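Local coordinates for microcin B17-processing protein McbD (Escherichia coli str. K-12 substr. MG1655, PDB 6GRH) that is necessary to process the inactive microcin B17 precursor into the active peptide, probably as a YcaO-type, ATP-dependent cyclodehydratase, at residues E[63-68]-E[129-134]; E[107-112]-E[134-139]; E[338-343]-E[353-358]. The protein carries 1 engineered substitution. All blocks are in the same frame, centred on the assembly; numbering follows the deposited sequence.

In the fold
All three contacts are largely buried and lie within the YcaO family region. Contact 3 is a regular antiparallel pairing of strands 339-347 and 350-358, held by backbone hydrogen bonds, whereas contacts 1 and 2 fasten the loop between strands 121-125 and 151-154 and share I134. Contact 1 sets that loop against the end of helix 47-66, mostly with apolar side chains; contact 2, farther from the chain's centre and with K107 and D138 toward solvent, ties it to strand 108-115 through one carboxylate. Strands 108-115 and 339-347 are neighbours in one sheet, where R112 NH1 bonds to Y342 O, and H63 NE2 joins contact 1 to Y341 OH of contact 3.

Contact 1 (E[63-68]-E[129-134]); sequences HFFNEI and IALDNI
F65 and L131 meet where the end of helix 47-66 lies against the loop 129-134, and apolar packing carries much of the contact. L131 CB sits over one face of the F65 ring in a CH-pi interaction, 3.8 Å from the ring centroid and only 8° off its normal; an aliphatic residue suits this place, since it offers the ring C-H groups alone. In the conformer given, L131 CD2 lies over the same face, 3.6 Å from F65 CE1, and reaches F64 CB as well. The F64 side chain, its CG anti to the carbonyl carbon (chi1 -69°) as in F65, brings its CD1 edge to I129 O, 3.5 Å away and near the ring plane. In the conformer given, I129 CG2 touches both F64 CD1 and I68 CD1, while the small methyl of A130 rests beside I68 CG1.

The polar part is compact. L131 N donates to F64 O at 2.9 Å in an almost straight bond (176°), the donor standing above the carbonyl plane. The same oxygen accepts from a water, which also gives a hydrogen to D132 OD1 at 2.8 Å and takes one from I68 N. F64 O thus has two donors, and the water links the helix end to both the following turn and the loop. D132 OD1 also bonds T135 OG1, and OD2 accepts from I134 N to form an Asx turn.

Nearby, K206 of the McbB chain packs on D132 and bonds I68 O, and F208 of McbB meets the F65 ring. D132 N is buried without a partner; the chemistry implies a helix end packed by apolar side chains, with the F64 carbonyl and the loop linked through L131 N and one water.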
loop_
_atom_site.group_PDB
_atom_site.type_symbol
_atom_site.label_atom_id
_atom_site.label_comp_id
_atom_site.label_asym_id
_atom_site.label_seq_id
_atom_site.Cartn_x
_atom_site.Cartn_y
_atom_site.Cartn_z
ATOM N N HIS E 63 30.863 7.043 24.730
ATOM C CA HIS E 63 31.904 6.284 25.397
ATOM C C HIS E 63 32.769 7.146 26.360
ATOM O O HIS E 63 32.925 6.825 27.549
ATOM C CB HIS E 63 32.815 5.614 24.378
ATOM C CG HIS E 63 33.890 4.795 25.011
ATOM N ND1 HIS E 63 33.653 3.546 25.547
ATOM C CD2 HIS E 63 35.210 5.043 25.187
ATOM C CE1 HIS E 63 34.791 3.053 26.008
ATOM N NE2 HIS E 63 35.752 3.940 25.802
ATOM N N PHE E 64 33.325 8.219 25.812
ATOM C CA PHE E 64 34.273 9.076 26.541
ATOM C C PHE E 64 33.587 9.923 27.610
ATOM O O PHE E 64 34.151 10.100 28.697
ATOM C CB PHE E 64 35.114 9.911 25.570
ATOM C CG PHE E 64 36.076 9.083 24.781
ATOM C CD1 PHE E 64 37.251 8.624 25.377
ATOM C CD2 PHE E 64 35.825 8.734 23.459
ATOM C CE1 PHE E 64 38.151 7.848 24.659
ATOM C CE2 PHE E 64 36.722 7.953 22.746
ATOM C CZ PHE E 64 37.878 7.501 23.353
ATOM N N PHE E 65 32.362 10.372 27.347
ATOM C CA PHE E 65 31.588 11.170 28.332
ATOM C C PHE E 65 30.854 10.357 29.400
ATOM O O PHE E 65 30.706 10.811 30.545
ATOM C CB PHE E 65 30.572 12.090 27.623
ATOM C CG PHE E 65 31.166 13.348 27.063
ATOM C CD1 PHE E 65 31.838 13.349 25.841
ATOM C CD2 PHE E 65 31.049 14.543 27.760
ATOM C CE1 PHE E 65 32.383 14.510 25.336
ATOM C CE2 PHE E 65 31.620 15.711 27.265
ATOM C CZ PHE E 65 32.284 15.695 26.064
ATOM N N ASN E 66 30.368 9.170 29.054
ATOM C CA ASN E 66 29.356 8.517 29.910
ATOM C C ASN E 66 29.714 7.138 30.385
ATOM O O ASN E 66 28.988 6.622 31.259
ATOM C CB ASN E 66 28.032 8.320 29.175
ATOM C CG ASN E 66 27.387 9.596 28.697
ATOM O OD1 ASN E 66 26.644 9.542 27.718
ATOM N ND2 ASN E 66 27.631 10.722 29.353
ATOM N N GLU E 67 30.732 6.504 29.803
ATOM C CA GLU E 67 30.851 5.037 29.899
ATOM C C GLU E 67 32.193 4.439 30.326
ATOM O O GLU E 67 32.285 3.199 30.397
ATOM C CB GLU E 67 30.444 4.411 28.573
ATOM C CG GLU E 67 28.974 4.578 28.229
ATOM C CD GLU E 67 28.606 3.911 26.908
ATOM O OE1 GLU E 67 29.509 3.585 26.088
ATOM O OE2 GLU E 67 27.398 3.723 26.646
ATOM N N ILE E 68 33.193 5.262 30.658
ATOM C CA ILE E 68 34.504 4.723 31.011
ATOM C C ILE E 68 34.475 4.186 32.446
ATOM O O ILE E 68 34.019 4.884 33.354
ATOM C CB ILE E 68 35.646 5.765 30.944
ATOM C CG1 ILE E 68 35.656 6.566 29.629
ATOM C CG2 ILE E 68 37.005 5.086 31.185
ATOM C CD1 ILE E 68 36.383 5.927 28.474
ATOM N N ILE E 129 41.471 10.737 29.754
ATOM C CA ILE E 129 40.582 10.120 28.775
ATOM C C ILE E 129 39.094 10.284 29.067
ATOM O O ILE E 129 38.311 10.551 28.160
ATOM C CB ILE E 129 40.948 8.633 28.633
ATOM C CG1 ILE E 129 41.862 8.497 27.423
ATOM C CG2 ILE E 129 39.712 7.767 28.473
ATOM C CD1 ILE E 129 43.111 7.685 27.661
ATOM N N ALA E 130 38.713 10.129 30.330
ATOM C CA ALA E 130 37.312 10.201 30.733
ATOM C C ALA E 130 36.839 11.670 30.805
ATOM O O ALA E 130 37.490 12.479 31.439
ATOM C CB ALA E 130 37.164 9.525 32.088
ATOM N N LEU E 131 35.724 12.009 30.164
ATOM C CA LEU E 131 35.284 13.406 30.155
ATOM C C LEU E 131 34.374 13.757 31.338
ATOM O O LEU E 131 34.311 14.930 31.743
ATOM C CB LEU E 131 34.687 13.775 28.799
ATOM C CG LEU E 131 35.787 14.147 27.788
ATOM C CD1 LEU E 131 37.187 13.910 28.327
ATOM C CD2 LEU E 131 35.595 13.381 26.503
ATOM N N ASP E 132 33.760 12.747 31.957
ATOM C CA ASP E 132 32.916 12.983 33.142
ATOM C C ASP E 132 33.766 13.286 34.391
ATOM O O ASP E 132 34.968 13.036 34.403
ATOM C CB ASP E 132 32.048 11.760 33.417
ATOM C CG ASP E 132 32.854 10.593 33.940
ATOM O OD1 ASP E 132 33.602 9.975 33.143
ATOM O OD2 ASP E 132 32.781 10.318 35.160
ATOM N N ASN E 133 33.142 13.789 35.452
ATOM C CA ASN E 133 33.906 14.198 36.656
ATOM C C ASN E 133 33.939 13.157 37.767
ATOM O O ASN E 133 34.497 13.419 38.822
ATOM C CB ASN E 133 33.408 15.553 37.179
ATOM C CG ASN E 133 33.631 16.669 36.174
ATOM O OD1 ASN E 133 34.508 16.579 35.309
ATOM N ND2 ASN E 133 32.843 17.724 36.274
ATOM N N ILE E 134 33.390 11.974 37.501
ATOM C CA ILE E 134 33.287 10.892 38.471
ATOM C C ILE E 134 34.368 9.829 38.295
ATOM O O ILE E 134 34.925 9.335 39.271
ATOM C CB ILE E 134 31.868 10.256 38.386
ATOM C CG1 ILE E 134 30.829 11.308 38.823
ATOM C CG2 ILE E 134 31.777 9.012 39.271
ATOM C CD1 ILE E 134 29.401 11.042 38.419
HETATM O O HOH W 1 33.148 8.263 31.028
#

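Contact 2 (E[107-112]-E[134-139]); sequences KFKTVR and ITAADD
D139 reaches from the 3-10 segment that begins at A137 to the backbone of strand 108-115, and this is the tight part of the contact. Its OD2 accepts from K109 N at 2.9 Å through the syn lone pair (157° at the hydrogen). A water bridges the same oxygen, D139 OD2, at 2.6 Å, to K109 O, so the carboxylate serves both the N-H and, through the water, the carbonyl of one residue. The D139 side chain has CG anti to its carbonyl carbon (chi1 -54°), which directs the group at the strand. The F108 ring crosses it obliquely, CD2 3.7 Å from D139 CG, with the ring and carboxylate planes 60° apart. H106 bonds the other oxygen, OD1. Aspartate suits the place because its two oxygens can accept from K109 N, the water and H106, and the short side chain keeps them close to the strand.

The other side is looser. The K109 chain bends at chi2 and chi4 and runs over A136, whose small methyl CB lies 4.3 Å from K109 CB. Beyond it K109 NZ stays 3.7 Å from T135 O and 5.3 Å from D138 OD2, too far for a salt bridge, though the acidic neighbours probably steady its charge. D138 and K107 face solvent.

A buried acid that accepts from the main chain of a strand, with a water completing the link, fastens this loop to the sheet of the YcaO fold.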
loop_
_atom_site.group_PDB
_atom_site.type_symbol
_atom_site.label_atom_id
_atom_site.label_comp_id
_atom_site.label_asym_id
_atom_site.label_seq_id
_atom_site.Cartn_x
_atom_site.Cartn_y
_atom_site.Cartn_z
ATOM N N LYS E 107 48.564 7.723 43.218
ATOM C CA LYS E 107 48.016 6.546 42.568
ATOM C C LYS E 107 46.885 6.975 41.620
ATOM O O LYS E 107 45.767 7.230 42.062
ATOM C CB LYS E 107 47.521 5.531 43.606
ATOM C CG LYS E 107 48.627 4.893 44.432
ATOM C CD LYS E 107 48.157 3.644 45.185
ATOM C CE LYS E 107 49.319 2.730 45.590
ATOM N NZ LYS E 107 50.090 2.194 44.417
ATOM N N PHE E 108 47.200 7.072 40.325
ATOM C CA PHE E 108 46.214 7.436 39.291
ATOM C C PHE E 108 45.326 6.266 38.890
ATOM O O PHE E 108 45.778 5.127 38.771
ATOM C CB PHE E 108 46.909 7.935 38.024
ATOM C CG PHE E 108 47.549 9.274 38.172
ATOM C CD1 PHE E 108 48.872 9.390 38.580
ATOM C CD2 PHE E 108 46.822 10.426 37.915
ATOM C CE1 PHE E 108 49.462 10.633 38.707
ATOM C CE2 PHE E 108 47.407 11.679 38.049
ATOM C CZ PHE E 108 48.731 11.783 38.447
ATOM N N LYS E 109 44.058 6.565 38.639
ATOM C CA LYS E 109 43.172 5.602 37.997
ATOM C C LYS E 109 43.761 5.323 36.599
ATOM O O LYS E 109 44.303 6.221 35.966
ATOM C CB LYS E 109 41.756 6.146 37.900
ATOM C CG LYS E 109 41.073 6.471 39.233
ATOM C CD LYS E 109 40.808 5.213 40.038
ATOM C CE LYS E 109 39.968 5.487 41.274
ATOM N NZ LYS E 109 38.510 5.517 40.970
ATOM N N THR E 110 43.710 4.071 36.173
ATOM C CA THR E 110 44.352 3.614 34.950
ATOM C C THR E 110 43.352 3.203 33.871
ATOM O O THR E 110 42.223 2.794 34.152
ATOM C CB THR E 110 45.220 2.381 35.233
ATOM O OG1 THR E 110 44.420 1.381 35.871
ATOM C CG2 THR E 110 46.390 2.731 36.123
ATOM N N VAL E 111 43.787 3.339 32.629
ATOM C CA VAL E 111 43.145 2.716 31.481
ATOM C C VAL E 111 44.196 2.068 30.606
ATOM O O VAL E 111 45.360 2.489 30.597
ATOM C CB VAL E 111 42.332 3.702 30.611
ATOM C CG1 VAL E 111 41.126 4.195 31.382
ATOM C CG2 VAL E 111 43.174 4.873 30.117
ATOM N N ARG E 112 43.742 1.076 29.844
ATOM C CA ARG E 112 44.594 0.275 28.983
ATOM C C ARG E 112 45.108 1.132 27.812
ATOM O O ARG E 112 44.417 2.042 27.352
ATOM C CB ARG E 112 43.839 -0.982 28.499
ATOM C CG ARG E 112 42.772 -0.696 27.439
ATOM C CD ARG E 112 41.903 -1.900 27.139
ATOM N NE ARG E 112 40.926 -2.170 28.177
ATOM C CZ ARG E 112 39.803 -1.476 28.373
ATOM N NH1 ARG E 112 39.485 -0.404 27.638
ATOM N NH2 ARG E 112 38.993 -1.837 29.358
ATOM N N ILE E 134 33.390 11.974 37.501
ATOM C CA ILE E 134 33.287 10.892 38.471
ATOM C C ILE E 134 34.368 9.829 38.295
ATOM O O ILE E 134 34.925 9.335 39.271
ATOM C CB ILE E 134 31.868 10.256 38.386
ATOM C CG1 ILE E 134 30.829 11.308 38.823
ATOM C CG2 ILE E 134 31.777 9.012 39.271
ATOM C CD1 ILE E 134 29.401 11.042 38.419
ATOM N N THR E 135 34.644 9.469 37.046
ATOM C CA THR E 135 35.521 8.351 36.723
ATOM C C THR E 135 36.873 8.450 37.434
ATOM O O THR E 135 37.289 7.497 38.083
ATOM C CB THR E 135 35.695 8.248 35.206
ATOM O OG1 THR E 135 34.401 8.073 34.621
ATOM C CG2 THR E 135 36.569 7.085 34.840
ATOM N N ALA E 136 37.517 9.614 37.349
ATOM C CA ALA E 136 38.823 9.826 37.960
ATOM C C ALA E 136 38.824 11.098 38.796
ATOM O O ALA E 136 39.795 11.857 38.786
ATOM C CB ALA E 136 39.903 9.876 36.864
ATOM N N ALA E 137 37.735 11.290 39.548
ATOM C CA ALA E 137 37.537 12.447 40.430
ATOM C C ALA E 137 38.757 12.827 41.286
ATOM O O ALA E 137 39.098 13.998 41.373
ATOM C CB ALA E 137 36.344 12.208 41.351
ATOM N N ASP E 138 39.393 11.836 41.910
ATOM C CA ASP E 138 40.518 12.072 42.842
ATOM C C ASP E 138 41.835 12.481 42.135
ATOM O O ASP E 138 42.785 12.910 42.800
ATOM C CB ASP E 138 40.763 10.840 43.723
ATOM C CG ASP E 138 39.574 10.519 44.623
ATOM O OD1 ASP E 138 39.223 11.361 45.466
ATOM O OD2 ASP E 138 38.964 9.441 44.460
ATOM N N ASP E 139 41.871 12.348 40.802
ATOM C CA ASP E 139 43.003 12.754 39.970
ATOM C C ASP E 139 42.801 14.121 39.301
ATOM O O ASP E 139 43.707 14.611 38.632
ATOM C CB ASP E 139 43.239 11.702 38.879
ATOM C CG ASP E 139 43.413 10.285 39.437
ATOM O OD1 ASP E 139 43.698 10.128 40.651
ATOM O OD2 ASP E 139 43.250 9.322 38.651
HETATM O O HOH W 2 44.000 9.085 36.129
#

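Contact 3 (E[338-343]-E[353-358]); sequences IFVYYA and WYTKIV. With EDO (1,2-ethanediol), chain Q.
V340 and I357 form one of the non-hydrogen-bonded pairs of an antiparallel beta hairpin, strands 339-347 and 350-358, in a sheet of the YcaO fold. Hydrogen-bonded pairs alternate with them: F339 with V358, Y341 with K356 and A343 with Y354, each joined by two backbone bonds. T355 CA adds a short CA-H...O contact of 3.1 Å to Y341 O.

The Y341 side chain can be followed outward. CB lies 3.6 Å from K356 O, the oxygen that accepts from the backbone N of Y341. CG is anti to that N (chi1 161°), which sets the ring alongside the partner strand, with K356 N in plane at the ring edge, 3.9 Å from Y341 CD2. CD1 packs against V111 of strand 108-115. At the tip, OH bonds H63 NE2, whose helix covers this face, and touches I68 CD1. Tyrosine suits the place because the ring packs among V111, I129 and I68 while the hydroxyl bonds H63.

On the same face A343 is small enough to pack its methyl against Y354 CD1, and the Y354 ring stacks on H63. The other face carries V340, Y342, T355 and I357: I357 CG2 meets I338 CG2 at 3.5 Å, and T355 OG1 bonds S164 of helix 157-180. Y342 instead points its OH to S35 of the McbB chain. Toward the hairpin's turn, W353 NE1 donates to O2 of a 1,2-ethanediol, probably from the crystallisation liquor, 2.8 Å away at the ring edge.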
loop_
_atom_site.group_PDB
_atom_site.type_symbol
_atom_site.label_atom_id
_atom_site.label_comp_id
_atom_site.label_asym_id
_atom_site.label_seq_id
_atom_site.Cartn_x
_atom_site.Cartn_y
_atom_site.Cartn_z
ATOM N N ILE E 338 53.945 8.210 22.403
ATOM C CA ILE E 338 52.613 8.380 21.838
ATOM C C ILE E 338 51.896 7.054 22.058
ATOM O O ILE E 338 52.414 5.986 21.695
ATOM C CB ILE E 338 52.626 8.741 20.339
ATOM C CG1 ILE E 338 53.527 9.945 20.082
ATOM C CG2 ILE E 338 51.212 9.048 19.853
ATOM C CD1 ILE E 338 53.549 10.423 18.637
ATOM N N PHE E 339 50.706 7.142 22.639
ATOM C CA PHE E 339 49.979 5.990 23.140
ATOM C C PHE E 339 48.589 5.955 22.546
ATOM O O PHE E 339 48.021 6.994 22.205
ATOM C CB PHE E 339 49.908 6.046 24.679
ATOM C CG PHE E 339 51.245 6.207 25.298
ATOM C CD1 PHE E 339 52.118 5.133 25.341
ATOM C CD2 PHE E 339 51.686 7.459 25.713
ATOM C CE1 PHE E 339 53.400 5.290 25.832
ATOM C CE2 PHE E 339 52.948 7.618 26.226
ATOM C CZ PHE E 339 53.812 6.532 26.290
ATOM N N VAL E 340 48.061 4.748 22.427
ATOM C CA VAL E 340 46.731 4.535 21.944
ATOM C C VAL E 340 45.922 3.934 23.084
ATOM O O VAL E 340 46.120 2.769 23.437
ATOM C CB VAL E 340 46.732 3.562 20.756
ATOM C CG1 VAL E 340 45.333 3.409 20.208
ATOM C CG2 VAL E 340 47.707 4.016 19.667
ATOM N N TYR E 341 45.005 4.725 23.648
ATOM C CA TYR E 341 43.950 4.172 24.472
ATOM C C TYR E 341 43.009 3.442 23.558
ATOM O O TYR E 341 42.698 3.928 22.451
ATOM C CB TYR E 341 43.158 5.257 25.201
ATOM C CG TYR E 341 41.822 4.774 25.684
ATOM C CD1 TYR E 341 41.717 4.016 26.834
ATOM C CD2 TYR E 341 40.666 5.071 24.983
ATOM C CE1 TYR E 341 40.492 3.575 27.295
ATOM C CE2 TYR E 341 39.421 4.606 25.402
ATOM C CZ TYR E 341 39.330 3.864 26.563
ATOM O OH TYR E 341 38.096 3.408 26.980
ATOM N N TYR E 342 42.514 2.298 24.015
ATOM C CA TYR E 342 41.558 1.534 23.204
ATOM C C TYR E 342 40.539 0.839 24.072
ATOM O O TYR E 342 40.803 0.513 25.243
ATOM C CB TYR E 342 42.295 0.538 22.284
ATOM C CG TYR E 342 42.920 -0.599 23.026
ATOM C CD1 TYR E 342 44.174 -0.472 23.589
ATOM C CD2 TYR E 342 42.226 -1.791 23.210
ATOM C CE1 TYR E 342 44.733 -1.511 24.321
ATOM C CE2 TYR E 342 42.770 -2.834 23.930
ATOM C CZ TYR E 342 44.002 -2.693 24.502
ATOM O OH TYR E 342 44.537 -3.745 25.223
ATOM N N ALA E 343 39.348 0.679 23.502
ATOM C CA ALA E 343 38.274 -0.123 24.080
ATOM C C ALA E 343 37.518 -0.753 22.899
ATOM O O ALA E 343 37.584 -0.259 21.748
ATOM C CB ALA E 343 37.343 0.718 24.903
ATOM N N TRP E 353 35.235 -0.247 17.923
ATOM C CA TRP E 353 36.486 0.205 18.534
ATOM C C TRP E 353 36.391 1.665 18.914
ATOM O O TRP E 353 35.894 2.493 18.124
ATOM C CB TRP E 353 37.624 0.018 17.552
ATOM C CG TRP E 353 37.846 -1.428 17.312
ATOM C CD1 TRP E 353 37.225 -2.210 16.388
ATOM C CD2 TRP E 353 38.684 -2.284 18.073
ATOM N NE1 TRP E 353 37.642 -3.503 16.519
ATOM C CE2 TRP E 353 38.531 -3.580 17.555
ATOM C CE3 TRP E 353 39.556 -2.081 19.158
ATOM C CZ2 TRP E 353 39.237 -4.669 18.055
ATOM C CZ3 TRP E 353 40.258 -3.177 19.662
ATOM C CH2 TRP E 353 40.104 -4.443 19.098
ATOM N N TYR E 354 36.853 1.973 20.117
ATOM C CA TYR E 354 37.012 3.345 20.582
ATOM C C TYR E 354 38.499 3.524 20.810
ATOM O O TYR E 354 39.145 2.637 21.415
ATOM C CB TYR E 354 36.271 3.572 21.896
ATOM C CG TYR E 354 34.864 3.052 21.920
ATOM C CD1 TYR E 354 34.598 1.727 22.235
ATOM C CD2 TYR E 354 33.786 3.891 21.651
ATOM C CE1 TYR E 354 33.279 1.240 22.271
ATOM C CE2 TYR E 354 32.477 3.427 21.673
ATOM C CZ TYR E 354 32.223 2.111 21.999
ATOM O OH TYR E 354 30.922 1.657 22.038
ATOM N N THR E 355 39.055 4.623 20.314
ATOM C CA THR E 355 40.477 4.887 20.499
ATOM C C THR E 355 40.697 6.351 20.819
ATOM O O THR E 355 39.923 7.206 20.384
ATOM C CB THR E 355 41.317 4.569 19.239
ATOM O OG1 THR E 355 40.695 5.165 18.103
ATOM C CG2 THR E 355 41.454 3.076 19.023
ATOM N N LYS E 356 41.787 6.632 21.534
ATOM C CA LYS E 356 42.289 8.000 21.688
ATOM C C LYS E 356 43.808 7.969 21.665
ATOM O O LYS E 356 44.441 7.203 22.407
ATOM C CB LYS E 356 41.798 8.649 22.984
ATOM C CG LYS E 356 42.192 10.131 23.167
ATOM C CD LYS E 356 41.840 10.582 24.572
ATOM C CE LYS E 356 42.276 11.999 24.943
ATOM N NZ LYS E 356 41.393 13.018 24.323
ATOM N N ILE E 357 44.373 8.783 20.783
ATOM C CA ILE E 357 45.795 8.956 20.704
ATOM C C ILE E 357 46.185 10.120 21.591
ATOM O O ILE E 357 45.652 11.220 21.434
ATOM C CB ILE E 357 46.281 9.109 19.247
ATOM C CG1 ILE E 357 46.081 7.761 18.556
ATOM C CG2 ILE E 357 47.750 9.521 19.237
ATOM C CD1 ILE E 357 46.556 7.659 17.143
ATOM N N VAL E 358 47.124 9.835 22.497
ATOM C CA VAL E 358 47.567 10.707 23.574
ATOM C C VAL E 358 49.090 10.745 23.602
ATOM O O VAL E 358 49.729 9.694 23.564
ATOM C CB VAL E 358 47.150 10.161 24.965
ATOM C CG1 VAL E 358 47.671 11.052 26.088
ATOM C CG2 VAL E 358 45.645 10.035 25.064
HETATM C C1 EDO Q . 35.608 -6.753 13.280
HETATM O O1 EDO Q . 34.764 -5.658 13.655
HETATM C C2 EDO Q . 36.837 -6.776 14.186
HETATM O O2 EDO Q . 37.251 -5.452 14.547
#